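Local coordinates for separin (Saccharomyces cerevisiae, PDB 5U1T), which cleaves the cohesin subunit Scc1 as a caspase-like cysteine protease, triggering chromosome segregation at the onset of anaphase, and is held inactive by securin until then, at residues A[1242-1250]-A[1288-1296]. Sequence-based numbering, arbitrary orientation.
Sequences QGFFSPEVV and WVIELFLKL
An ST turn, which leads from the 3-10 segment 1242-1244 into the short, weakly bonded strand 1248-1249, antiparallel to strand 1353-1362, lies against the K1295 side chain of segment 1288-1296. The turn is defined by the bond from E1248 N to S1246 OG (3.1 Å, 163° at the hydrogen). K1295 CG stands anti to its own carbonyl carbon (chi1 -78°), and the chain beyond runs extended alongside the turn: CD passes S1246 OG at 3.9 Å and G1243 O at 4.0 Å, while NZ lies 3.3 Å from E1248 O at an angle too poor for a hydrogen bond. With alanine in place of K1295 the aliphatic chain is gone, and a gap would probably open beside S1246 OG and G1243 O. Further along, L1292 CD2 packs on the backbone at G1243 C (3.6 Å), and W1288 CZ3 meets the ring edge of F1244 at CD1 (4.3 Å). The V1250 and E1291 side chains cross at about a right angle, V1250 CG1 lying 3.9 Å from E1291 CG; the E1291 carboxylate forms salt bridges with R1155 and R1157. The contact thus joins helix 1287-1294 to the sheet: V1249 bonds through its backbone to N1353, F1244 and W1288 reach strand 1157-1163, and V1250 and L1294 touch Y1346 of helix 1332-1347.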
# COMPACT_ATOMS: atom_id res chain seq x y z
N GLN A 1242 -5.70 20.99 -55.96
CA GLN A 1242 -7.09 20.74 -55.67
C GLN A 1242 -7.55 19.61 -56.56
O GLN A 1242 -8.56 19.01 -56.32
CB GLN A 1242 -7.92 21.97 -55.93
CG GLN A 1242 -7.55 23.16 -55.09
CD GLN A 1242 -8.60 24.22 -55.15
OE1 GLN A 1242 -9.54 24.12 -55.90
NE2 GLN A 1242 -8.44 25.25 -54.35
N GLY A 1243 -6.81 19.36 -57.62
CA GLY A 1243 -7.10 18.28 -58.54
C GLY A 1243 -6.89 16.87 -58.01
O GLY A 1243 -7.38 15.90 -58.61
N PHE A 1244 -6.18 16.76 -56.89
CA PHE A 1244 -5.97 15.49 -56.20
C PHE A 1244 -7.33 14.97 -55.74
O PHE A 1244 -7.55 13.76 -55.63
CB PHE A 1244 -5.01 15.69 -55.01
CG PHE A 1244 -4.47 14.41 -54.41
CD1 PHE A 1244 -3.43 13.71 -55.03
CD2 PHE A 1244 -4.96 13.92 -53.21
CE1 PHE A 1244 -2.92 12.56 -54.47
CE2 PHE A 1244 -4.44 12.77 -52.64
CZ PHE A 1244 -3.42 12.09 -53.27
N PHE A 1245 -8.25 15.90 -55.49
CA PHE A 1245 -9.60 15.56 -55.04
C PHE A 1245 -10.58 15.34 -56.18
O PHE A 1245 -11.72 14.92 -55.95
CB PHE A 1245 -10.13 16.66 -54.12
CG PHE A 1245 -9.47 16.68 -52.79
CD1 PHE A 1245 -9.92 15.84 -51.77
CD2 PHE A 1245 -8.38 17.51 -52.56
CE1 PHE A 1245 -9.31 15.84 -50.54
CE2 PHE A 1245 -7.75 17.52 -51.34
CZ PHE A 1245 -8.21 16.69 -50.33
N SER A 1246 -10.14 15.63 -57.40
CA SER A 1246 -11.06 15.63 -58.53
C SER A 1246 -11.63 14.25 -58.81
O SER A 1246 -10.90 13.24 -58.85
CB SER A 1246 -10.38 16.19 -59.79
OG SER A 1246 -11.09 15.81 -60.95
N PRO A 1247 -12.95 14.19 -59.00
CA PRO A 1247 -13.67 12.95 -59.30
C PRO A 1247 -13.51 12.52 -60.75
O PRO A 1247 -14.04 11.47 -61.09
CB PRO A 1247 -15.12 13.32 -59.00
CG PRO A 1247 -15.18 14.77 -59.26
CD PRO A 1247 -13.87 15.33 -58.82
N GLU A 1248 -12.81 13.31 -61.58
CA GLU A 1248 -12.68 13.03 -63.01
C GLU A 1248 -11.72 11.89 -63.34
O GLU A 1248 -10.65 11.80 -62.74
CB GLU A 1248 -12.21 14.29 -63.75
CG GLU A 1248 -13.19 15.44 -63.77
CD GLU A 1248 -12.70 16.62 -64.61
OE1 GLU A 1248 -11.85 16.42 -65.51
OE2 GLU A 1248 -13.16 17.76 -64.39
N VAL A 1249 -12.08 11.03 -64.29
CA VAL A 1249 -11.12 10.06 -64.83
C VAL A 1249 -10.69 10.44 -66.25
O VAL A 1249 -11.53 10.63 -67.13
CB VAL A 1249 -11.69 8.64 -64.86
CG1 VAL A 1249 -10.57 7.63 -65.08
CG2 VAL A 1249 -12.44 8.35 -63.59
N VAL A 1250 -9.38 10.53 -66.49
CA VAL A 1250 -8.92 10.91 -67.83
C VAL A 1250 -9.21 9.79 -68.84
O VAL A 1250 -9.06 8.61 -68.52
CB VAL A 1250 -7.41 11.26 -67.85
CG1 VAL A 1250 -7.09 12.28 -66.79
CG2 VAL A 1250 -6.55 10.01 -67.67
N TRP A 1288 0.15 10.32 -62.88
CA TRP A 1288 -0.91 10.96 -62.11
C TRP A 1288 -0.58 12.43 -61.92
O TRP A 1288 -1.48 13.23 -61.67
CB TRP A 1288 -1.13 10.28 -60.76
CG TRP A 1288 0.00 10.42 -59.80
CD1 TRP A 1288 1.03 9.55 -59.64
CD2 TRP A 1288 0.22 11.49 -58.85
NE1 TRP A 1288 1.88 10.00 -58.66
CE2 TRP A 1288 1.41 11.19 -58.16
CE3 TRP A 1288 -0.47 12.66 -58.52
CZ2 TRP A 1288 1.93 12.01 -57.15
CZ3 TRP A 1288 0.05 13.49 -57.52
CH2 TRP A 1288 1.24 13.15 -56.85
N VAL A 1289 0.69 12.78 -62.03
CA VAL A 1289 1.11 14.18 -61.94
C VAL A 1289 0.74 14.92 -63.22
O VAL A 1289 0.23 16.05 -63.18
CB VAL A 1289 2.62 14.31 -61.69
CG1 VAL A 1289 3.07 15.77 -61.72
CG2 VAL A 1289 3.01 13.63 -60.36
N ILE A 1290 1.01 14.27 -64.35
CA ILE A 1290 0.62 14.76 -65.65
C ILE A 1290 -0.89 14.91 -65.71
O ILE A 1290 -1.38 15.92 -66.19
CB ILE A 1290 1.13 13.83 -66.78
CG1 ILE A 1290 2.63 13.60 -66.63
CG2 ILE A 1290 0.81 14.39 -68.16
CD1 ILE A 1290 3.21 12.59 -67.62
N GLU A 1291 -1.62 13.92 -65.18
CA GLU A 1291 -3.09 13.94 -65.21
C GLU A 1291 -3.67 15.15 -64.51
O GLU A 1291 -4.77 15.59 -64.82
CB GLU A 1291 -3.67 12.68 -64.57
CG GLU A 1291 -3.53 11.44 -65.42
CD GLU A 1291 -3.88 10.17 -64.66
OE1 GLU A 1291 -3.61 9.05 -65.17
OE2 GLU A 1291 -4.43 10.30 -63.54
N LEU A 1292 -2.93 15.70 -63.56
CA LEU A 1292 -3.42 16.85 -62.82
C LEU A 1292 -3.64 18.04 -63.75
O LEU A 1292 -4.52 18.85 -63.51
CB LEU A 1292 -2.44 17.24 -61.71
CG LEU A 1292 -2.41 16.35 -60.47
CD1 LEU A 1292 -1.39 16.87 -59.48
CD2 LEU A 1292 -3.80 16.28 -59.86
N PHE A 1293 -2.84 18.13 -64.81
CA PHE A 1293 -2.96 19.22 -65.78
C PHE A 1293 -4.27 19.12 -66.53
O PHE A 1293 -5.01 20.09 -66.63
CB PHE A 1293 -1.76 19.23 -66.74
CG PHE A 1293 -0.50 19.77 -66.13
CD1 PHE A 1293 0.35 18.94 -65.41
CD2 PHE A 1293 -0.19 21.12 -66.25
CE1 PHE A 1293 1.48 19.44 -64.82
CE2 PHE A 1293 0.95 21.62 -65.67
CZ PHE A 1293 1.79 20.78 -64.95
N LEU A 1294 -4.56 17.91 -67.03
CA LEU A 1294 -5.82 17.61 -67.69
C LEU A 1294 -7.03 17.85 -66.80
O LEU A 1294 -8.15 17.97 -67.28
CB LEU A 1294 -5.83 16.16 -68.16
CG LEU A 1294 -4.88 15.83 -69.29
CD1 LEU A 1294 -5.24 14.51 -69.95
CD2 LEU A 1294 -4.88 16.97 -70.28
N LYS A 1295 -6.83 17.89 -65.49
CA LYS A 1295 -7.98 18.05 -64.64
C LYS A 1295 -8.27 19.53 -64.37
O LYS A 1295 -9.33 19.86 -63.86
CB LYS A 1295 -7.80 17.23 -63.35
CG LYS A 1295 -8.06 15.72 -63.59
CD LYS A 1295 -7.64 14.83 -62.43
CE LYS A 1295 -8.00 13.37 -62.73
NZ LYS A 1295 -7.51 12.36 -61.75
N LEU A 1296 -7.38 20.42 -64.76
CA LEU A 1296 -7.67 21.84 -64.64
C LEU A 1296 -8.81 22.29 -65.59
O LEU A 1296 -9.01 21.71 -66.67
CB LEU A 1296 -6.41 22.67 -64.91
CG LEU A 1296 -5.16 22.39 -64.09
CD1 LEU A 1296 -3.91 22.86 -64.82
CD2 LEU A 1296 -5.28 23.07 -62.74